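Rubredoxin\:oxygen oxidoreductase (Desulfovibrio gigas, PDB 1E5D) catalyses the four-electron reduction of one oxygen molecule to two water molecules, using a diiron centre and flavin mononucleotide. Local coordinates at residues C289-I301 / Y321-P334. Numbering follows the deposited sequence.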
ATOM      1  N   CYS A 289       6.861   1.705  -6.927  1.00  8.80           N
ATOM      2  CA  CYS A 289       5.595   1.506  -6.233  1.00 11.23           C
ATOM      3  C   CYS A 289       4.938   2.802  -5.789  1.00 10.55           C
ATOM      4  O   CYS A 289       3.735   2.857  -5.545  1.00 18.70           O
ATOM      5  CB  CYS A 289       5.785   0.630  -4.982  1.00 10.65           C
ATOM      6  SG  CYS A 289       6.172  -1.081  -5.379  1.00 16.68           S
ATOM      7  N   LYS A 290       5.700   3.884  -5.651  1.00 20.03           N
ATOM      8  CA  LYS A 290       5.035   5.117  -5.218  1.00 16.49           C
ATOM      9  C   LYS A 290       4.323   5.785  -6.390  1.00 13.67           C
ATOM     10  O   LYS A 290       3.476   6.642  -6.149  1.00 26.10           O
ATOM     11  CB  LYS A 290       6.040   6.076  -4.595  1.00 17.08           C
ATOM     12  CG  LYS A 290       5.844   6.376  -3.126  1.00 19.47           C
ATOM     13  CD  LYS A 290       6.742   5.547  -2.238  1.00 17.54           C
ATOM     14  CE  LYS A 290       7.270   6.369  -1.071  1.00  8.56           C
ATOM     15  NZ  LYS A 290       8.698   6.025  -0.806  1.00 11.88           N
ATOM     16  N   ALA A 291       4.640   5.399  -7.617  1.00 13.39           N
ATOM     17  CA  ALA A 291       4.079   5.945  -8.839  1.00  8.24           C
ATOM     18  C   ALA A 291       3.184   4.971  -9.588  1.00  8.41           C
ATOM     19  O   ALA A 291       2.487   5.327 -10.536  1.00 21.88           O
ATOM     20  CB  ALA A 291       5.215   6.364  -9.779  1.00  7.26           C
ATOM     21  N   CYS A 292       3.182   3.693  -9.220  1.00 16.56           N
ATOM     22  CA  CYS A 292       2.426   2.722 -10.009  1.00 13.95           C
ATOM     23  C   CYS A 292       1.480   1.916  -9.140  1.00 13.42           C
ATOM     24  O   CYS A 292       1.872   1.326  -8.140  1.00 17.86           O
ATOM     25  CB  CYS A 292       3.351   1.745 -10.737  1.00 10.47           C
ATOM     26  SG  CYS A 292       4.509   2.509 -11.897  1.00 22.61           S
ATOM     27  N   HIS A 293       0.217   1.885  -9.539  1.00 12.28           N
ATOM     28  CA  HIS A 293      -0.721   1.093  -8.744  1.00  6.21           C
ATOM     29  C   HIS A 293      -0.279  -0.363  -8.742  1.00 12.61           C
ATOM     30  O   HIS A 293       0.389  -0.800  -9.692  1.00  7.40           O
ATOM     31  CB  HIS A 293      -2.132   1.234  -9.319  1.00  8.38           C
ATOM     32  CG  HIS A 293      -3.192   0.841  -8.340  1.00 12.78           C
ATOM     33  ND1 HIS A 293      -3.871  -0.352  -8.428  1.00 18.41           N
ATOM     34  CD2 HIS A 293      -3.688   1.475  -7.257  1.00  8.30           C
ATOM     35  CE1 HIS A 293      -4.745  -0.436  -7.441  1.00 21.29           C
ATOM     36  NE2 HIS A 293      -4.651   0.664  -6.711  1.00 17.12           N
ATOM     37  N   HIS A 294      -0.649  -1.104  -7.700  1.00 11.16           N
ATOM     38  CA  HIS A 294      -0.367  -2.544  -7.730  1.00 12.66           C
ATOM     39  C   HIS A 294      -1.035  -3.199  -8.935  1.00 13.37           C
ATOM     40  O   HIS A 294      -0.521  -4.144  -9.532  1.00 11.69           O
ATOM     41  CB  HIS A 294      -0.804  -3.234  -6.447  1.00  5.82           C
ATOM     42  CG  HIS A 294      -2.168  -2.970  -5.917  1.00  8.18           C
ATOM     43  ND1 HIS A 294      -2.388  -2.078  -4.885  1.00 12.44           N
ATOM     44  CD2 HIS A 294      -3.383  -3.473  -6.233  1.00 11.04           C
ATOM     45  CE1 HIS A 294      -3.681  -2.041  -4.604  1.00 18.00           C
ATOM     46  NE2 HIS A 294      -4.310  -2.878  -5.410  1.00 18.51           N
ATOM     47  N   SER A 295      -2.206  -2.703  -9.337  1.00  8.15           N
ATOM     48  CA  SER A 295      -2.873  -3.369 -10.456  1.00  2.81           C
ATOM     49  C   SER A 295      -2.059  -3.164 -11.730  1.00  8.46           C
ATOM     50  O   SER A 295      -1.998  -4.076 -12.564  1.00 16.53           O
ATOM     51  CB  SER A 295      -4.302  -2.870 -10.598  1.00  2.21           C
ATOM     52  OG  SER A 295      -4.360  -1.481 -10.861  1.00  9.90           O
ATOM     53  N   GLN A 296      -1.433  -2.005 -11.871  1.00 13.75           N
ATOM     54  CA  GLN A 296      -0.611  -1.673 -13.023  1.00 18.67           C
ATOM     55  C   GLN A 296       0.596  -2.599 -13.138  1.00 20.34           C
ATOM     56  O   GLN A 296       0.927  -3.118 -14.194  1.00 23.07           O
ATOM     57  CB  GLN A 296      -0.046  -0.253 -12.944  1.00 19.23           C
ATOM     58  CG  GLN A 296      -0.626   0.749 -13.929  1.00 32.41           C
ATOM     59  CD  GLN A 296      -1.229   1.923 -13.173  1.00 45.02           C
ATOM     60  OE1 GLN A 296      -0.666   3.013 -13.114  1.00 30.66           O
ATOM     61  NE2 GLN A 296      -2.391   1.671 -12.575  1.00 75.47           N
ATOM     62  N   ILE A 297       1.262  -2.764 -11.994  1.00 15.00           N
ATOM     63  CA  ILE A 297       2.435  -3.635 -12.014  1.00 15.91           C
ATOM     64  C   ILE A 297       1.999  -5.027 -12.451  1.00 15.61           C
ATOM     65  O   ILE A 297       2.664  -5.707 -13.228  1.00 14.33           O
ATOM     66  CB  ILE A 297       3.116  -3.646 -10.639  1.00 15.15           C
ATOM     67  CG1 ILE A 297       3.793  -2.308 -10.324  1.00 15.09           C
ATOM     68  CG2 ILE A 297       4.090  -4.807 -10.526  1.00 11.19           C
ATOM     69  CD1 ILE A 297       3.887  -1.969  -8.859  1.00 13.56           C
ATOM     70  N   MET A 298       0.837  -5.436 -11.945  1.00 11.58           N
ATOM     71  CA  MET A 298       0.336  -6.767 -12.280  1.00 15.52           C
ATOM     72  C   MET A 298       0.122  -6.898 -13.781  1.00 15.00           C
ATOM     73  O   MET A 298       0.456  -7.902 -14.395  1.00 19.03           O
ATOM     74  CB  MET A 298      -0.966  -7.056 -11.533  1.00 13.46           C
ATOM     75  CG  MET A 298      -1.564  -8.423 -11.835  1.00 20.65           C
ATOM     76  SD  MET A 298      -0.461  -9.758 -11.304  1.00 20.06           S
ATOM     77  CE  MET A 298      -0.985 -11.062 -12.421  1.00 16.53           C
ATOM     78  N   SER A 299      -0.451  -5.856 -14.378  1.00 14.73           N
ATOM     79  CA  SER A 299      -0.752  -5.958 -15.804  1.00 15.48           C
ATOM     80  C   SER A 299       0.536  -6.160 -16.584  1.00 15.06           C
ATOM     81  O   SER A 299       0.570  -6.912 -17.554  1.00 24.00           O
ATOM     82  CB  SER A 299      -1.488  -4.720 -16.318  1.00 11.59           C
ATOM     83  OG  SER A 299      -2.709  -4.542 -15.612  1.00 21.98           O
ATOM     84  N   GLU A 300       1.584  -5.466 -16.135  1.00 13.52           N
ATOM     85  CA  GLU A 300       2.859  -5.586 -16.835  1.00 12.42           C
ATOM     86  C   GLU A 300       3.428  -6.974 -16.593  1.00 15.08           C
ATOM     87  O   GLU A 300       4.102  -7.553 -17.431  1.00 15.77           O
ATOM     88  CB  GLU A 300       3.837  -4.508 -16.372  1.00 17.58           C
ATOM     89  CG  GLU A 300       3.418  -3.087 -16.713  1.00 19.13           C
ATOM     90  CD  GLU A 300       3.160  -2.870 -18.192  1.00 21.92           C
ATOM     91  OE1 GLU A 300       3.667  -3.667 -19.016  1.00 17.33           O
ATOM     92  OE2 GLU A 300       2.455  -1.897 -18.538  1.00 38.66           O
ATOM     93  N   ILE A 301       3.133  -7.503 -15.405  1.00 13.60           N
ATOM     94  CA  ILE A 301       3.739  -8.774 -15.024  1.00 12.56           C
ATOM     95  C   ILE A 301       3.070  -9.930 -15.757  1.00 16.27           C
ATOM     96  O   ILE A 301       3.685 -10.976 -15.956  1.00 19.44           O
ATOM     97  CB  ILE A 301       3.669  -8.996 -13.505  1.00 11.78           C
ATOM     98  CG1 ILE A 301       4.717  -8.210 -12.708  1.00 13.21           C
ATOM     99  CG2 ILE A 301       3.771 -10.477 -13.163  1.00 14.35           C
ATOM    100  CD1 ILE A 301       4.393  -8.182 -11.229  1.00 24.38           C
ATOM    101  N   TYR A 321       4.637  -0.431   0.729  1.00  8.90           N
ATOM    102  CA  TYR A 321       4.085  -0.459  -0.616  1.00  7.46           C
ATOM    103  C   TYR A 321       4.630  -1.638  -1.408  1.00 11.59           C
ATOM    104  O   TYR A 321       3.968  -2.177  -2.299  1.00 10.21           O
ATOM    105  CB  TYR A 321       4.403   0.850  -1.336  1.00 13.83           C
ATOM    106  CG  TYR A 321       3.602   2.021  -0.837  1.00 17.07           C
ATOM    107  CD1 TYR A 321       2.360   1.814  -0.251  1.00 18.98           C
ATOM    108  CD2 TYR A 321       4.078   3.319  -0.944  1.00 14.62           C
ATOM    109  CE1 TYR A 321       1.605   2.873   0.216  1.00 19.40           C
ATOM    110  CE2 TYR A 321       3.326   4.388  -0.478  1.00 14.76           C
ATOM    111  CZ  TYR A 321       2.099   4.158   0.101  1.00 19.14           C
ATOM    112  OH  TYR A 321       1.344   5.212   0.562  1.00 24.84           O
ATOM    113  N   VAL A 322       5.856  -2.051  -1.073  1.00 11.32           N
ATOM    114  CA  VAL A 322       6.366  -3.262  -1.717  1.00 12.31           C
ATOM    115  C   VAL A 322       5.621  -4.485  -1.189  1.00  7.78           C
ATOM    116  O   VAL A 322       5.214  -5.370  -1.933  1.00 11.50           O
ATOM    117  CB  VAL A 322       7.880  -3.418  -1.507  1.00 11.16           C
ATOM    118  CG1 VAL A 322       8.349  -4.721  -2.128  1.00 12.27           C
ATOM    119  CG2 VAL A 322       8.613  -2.236  -2.120  1.00  6.31           C
ATOM    120  N   ALA A 323       5.432  -4.521   0.119  1.00  7.47           N
ATOM    121  CA  ALA A 323       4.667  -5.596   0.738  1.00 14.45           C
ATOM    122  C   ALA A 323       3.250  -5.664   0.191  1.00 12.82           C
ATOM    123  O   ALA A 323       2.758  -6.744  -0.150  1.00 19.24           O
ATOM    124  CB  ALA A 323       4.625  -5.418   2.251  1.00  5.58           C
ATOM    125  N   GLY A 324       2.572  -4.521   0.100  1.00 14.89           N
ATOM    126  CA  GLY A 324       1.198  -4.524  -0.394  1.00  8.62           C
ATOM    127  C   GLY A 324       1.096  -5.036  -1.819  1.00  8.90           C
ATOM    128  O   GLY A 324       0.170  -5.765  -2.179  1.00 15.21           O
ATOM    129  N   THR A 325       2.058  -4.650  -2.653  1.00  9.67           N
ATOM    130  CA  THR A 325       2.075  -5.089  -4.044  1.00  9.90           C
ATOM    131  C   THR A 325       2.358  -6.570  -4.177  1.00 10.42           C
ATOM    132  O   THR A 325       1.776  -7.280  -5.000  1.00 12.45           O
ATOM    133  CB  THR A 325       3.147  -4.295  -4.817  1.00 18.98           C
ATOM    134  OG1 THR A 325       2.775  -2.908  -4.715  1.00 23.89           O
ATOM    135  CG2 THR A 325       3.183  -4.677  -6.283  1.00  6.22           C
ATOM    136  N   LEU A 326       3.282  -7.063  -3.353  1.00 12.41           N
ATOM    137  CA  LEU A 326       3.552  -8.503  -3.394  1.00 10.95           C
ATOM    138  C   LEU A 326       2.324  -9.268  -2.919  1.00 12.24           C
ATOM    139  O   LEU A 326       1.966 -10.290  -3.509  1.00 18.11           O
ATOM    140  CB  LEU A 326       4.781  -8.852  -2.562  1.00  7.24           C
ATOM    141  CG  LEU A 326       6.109  -8.477  -3.229  1.00 13.02           C
ATOM    142  CD1 LEU A 326       7.233  -8.501  -2.211  1.00 13.44           C
ATOM    143  CD2 LEU A 326       6.378  -9.413  -4.392  1.00 12.70           C
ATOM    144  N   GLN A 327       1.668  -8.768  -1.877  1.00  8.84           N
ATOM    145  CA  GLN A 327       0.440  -9.413  -1.416  1.00 10.31           C
ATOM    146  C   GLN A 327      -0.556  -9.517  -2.573  1.00 12.38           C
ATOM    147  O   GLN A 327      -1.103 -10.574  -2.849  1.00 10.45           O
ATOM    148  CB  GLN A 327      -0.228  -8.675  -0.256  1.00 11.13           C
ATOM    149  CG  GLN A 327      -1.448  -9.407   0.309  1.00 18.55           C
ATOM    150  CD  GLN A 327      -1.061 -10.802   0.784  1.00 31.86           C
ATOM    151  OE1 GLN A 327      -0.302 -10.923   1.749  1.00 46.97           O
ATOM    152  NE2 GLN A 327      -1.558 -11.835   0.108  1.00 32.14           N
ATOM    153  N   TYR A 328      -0.766  -8.387  -3.244  1.00 15.49           N
ATOM    154  CA  TYR A 328      -1.699  -8.355  -4.365  1.00 15.00           C
ATOM    155  C   TYR A 328      -1.301  -9.411  -5.387  1.00 14.83           C
ATOM    156  O   TYR A 328      -2.113 -10.203  -5.841  1.00 16.99           O
ATOM    157  CB  TYR A 328      -1.698  -6.987  -5.025  1.00  9.26           C
ATOM    158  CG  TYR A 328      -2.712  -6.805  -6.123  1.00  6.19           C
ATOM    159  CD1 TYR A 328      -4.057  -6.675  -5.809  1.00  7.96           C
ATOM    160  CD2 TYR A 328      -2.349  -6.747  -7.463  1.00  8.53           C
ATOM    161  CE1 TYR A 328      -5.006  -6.501  -6.792  1.00  9.69           C
ATOM    162  CE2 TYR A 328      -3.302  -6.574  -8.457  1.00  5.36           C
ATOM    163  CZ  TYR A 328      -4.631  -6.452  -8.118  1.00  3.87           C
ATOM    164  OH  TYR A 328      -5.594  -6.279  -9.083  1.00 13.04           O
ATOM    165  N   ILE A 329      -0.012  -9.391  -5.715  1.00 12.99           N
ATOM    166  CA  ILE A 329       0.474 -10.256  -6.787  1.00 15.53           C
ATOM    167  C   ILE A 329       0.377 -11.728  -6.413  1.00 13.71           C
ATOM    168  O   ILE A 329      -0.068 -12.553  -7.212  1.00 15.41           O
ATOM    169  CB  ILE A 329       1.917  -9.902  -7.165  1.00 13.54           C
ATOM    170  CG1 ILE A 329       2.057  -8.480  -7.725  1.00 13.37           C
ATOM    171  CG2 ILE A 329       2.470 -10.923  -8.135  1.00 17.45           C
ATOM    172  CD1 ILE A 329       3.503  -8.163  -8.054  1.00 41.71           C
ATOM    173  N   LYS A 330       0.777 -12.049  -5.187  1.00 12.07           N
ATOM    174  CA  LYS A 330       0.736 -13.440  -4.754  1.00 12.55           C
ATOM    175  C   LYS A 330      -0.662 -14.034  -4.915  1.00 16.25           C
ATOM    176  O   LYS A 330      -0.814 -15.187  -5.318  1.00 25.34           O
ATOM    177  CB  LYS A 330       1.208 -13.543  -3.306  1.00 12.66           C
ATOM    178  CG  LYS A 330       0.972 -14.902  -2.667  1.00 13.96           C
ATOM    179  CD  LYS A 330       1.596 -14.914  -1.278  1.00 24.89           C
ATOM    180  CE  LYS A 330       1.317 -16.221  -0.546  1.00 31.37           C
ATOM    181  NZ  LYS A 330       2.476 -17.151  -0.687  1.00 40.64           N
ATOM    182  N   GLY A 331      -1.685 -13.243  -4.604  1.00 12.00           N
ATOM    183  CA  GLY A 331      -3.054 -13.708  -4.693  1.00 12.61           C
ATOM    184  C   GLY A 331      -3.449 -13.999  -6.128  1.00 17.26           C
ATOM    185  O   GLY A 331      -4.298 -14.846  -6.404  1.00 16.07           O
ATOM    186  N   LEU A 332      -2.841 -13.289  -7.085  1.00 11.85           N
ATOM    187  CA  LEU A 332      -3.307 -13.478  -8.462  1.00 12.87           C
ATOM    188  C   LEU A 332      -2.627 -14.660  -9.138  1.00 16.37           C
ATOM    189  O   LEU A 332      -2.891 -14.964 -10.299  1.00 11.39           O
ATOM    190  CB  LEU A 332      -3.090 -12.170  -9.228  1.00 16.14           C
ATOM    191  CG  LEU A 332      -4.113 -11.085  -8.840  1.00 19.22           C
ATOM    192  CD1 LEU A 332      -3.669  -9.727  -9.357  1.00 36.81           C
ATOM    193  CD2 LEU A 332      -5.498 -11.447  -9.353  1.00  9.48           C
ATOM    194  N   ARG A 333      -1.756 -15.300  -8.382  1.00 22.08           N
ATOM    195  CA  ARG A 333      -1.002 -16.483  -8.740  1.00 20.41           C
ATOM    196  C   ARG A 333      -0.395 -16.449 -10.133  1.00 17.02           C
ATOM    197  O   ARG A 333      -0.692 -17.318 -10.958  1.00 25.68           O
ATOM    198  CB  ARG A 333      -1.922 -17.711  -8.618  1.00 19.32           C
ATOM    199  CG  ARG A 333      -2.575 -17.836  -7.254  1.00 25.46           C
ATOM    200  CD  ARG A 333      -3.667 -18.897  -7.278  1.00 40.44           C
ATOM    201  NE  ARG A 333      -4.028 -19.284  -5.918  1.00 59.61           N
ATOM    202  CZ  ARG A 333      -4.983 -20.131  -5.572  1.00 74.05           C
ATOM    203  NH1 ARG A 333      -5.734 -20.735  -6.484  1.00 92.07           N
ATOM    204  NH2 ARG A 333      -5.200 -20.388  -4.285  1.00 93.42           N
ATOM    205  N   PRO A 334       0.474 -15.498 -10.435  1.00 15.56           N
ATOM    206  CA  PRO A 334       1.173 -15.510 -11.728  1.00  8.05           C
ATOM    207  C   PRO A 334       2.063 -16.743 -11.848  1.00 17.47           C
ATOM    208  O   PRO A 334       2.718 -17.161 -10.886  1.00 20.95           O
ATOM    209  CB  PRO A 334       2.032 -14.248 -11.678  1.00  4.58           C
ATOM    210  CG  PRO A 334       2.176 -13.944 -10.227  1.00  7.53           C
ATOM    211  CD  PRO A 334       0.872 -14.358  -9.595  1.00 14.97           C
TER
HETATM  212  O   HOH W   1       2.691  -0.057  -5.448  1.00 26.44           O
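Helix 294-301 and helix 321-331 meet closest where H294 faces T325, their axes 9.5 Å apart and crossing at -51°; this pair illustrates how neighbouring helices on one side of a flavodoxin-like parallel sheet pack with no direct hydrogen bond between them. H294 crosses Y328 at about a right angle, with H294 CD2 3.2 Å above the middle of the phenol ring and the two ring planes inclined at 48°. A chi1 of 49°, which sets the imidazole between backbone N and carbonyl carbon, swings it over that ring. M298 CB meets the same ring at its edge, 3.9 Å from Y328 CE2, while M298 CG reaches L332 CD1 at 3.5 Å. I301 crosses I329 at about a right angle, their CD1 methyls 3.3 Å apart, and I297 CD1 lies on T325 CG2. At the other end K290 CD comes to the edge of the Y321 ring, 3.7 Å from Y321 CD2. Between C289 and T325 a water bridges the segments, donating to C289 O and to T325 OG1, the latter at 2.9 Å; T325 OG1 donates to Y321 O. H294 also meets Y321 of the second subunit edge-to-face. Direct contact is thus apolar and aromatic, with polar ends satisfied outside the pair: H294 NE2 bonds Y26 O and Y328 OH bonds N196 OD1, tying the flavodoxin-like domain to the lactamase-like one, so H294 serves helix packing, domain contact and dimer interface at once.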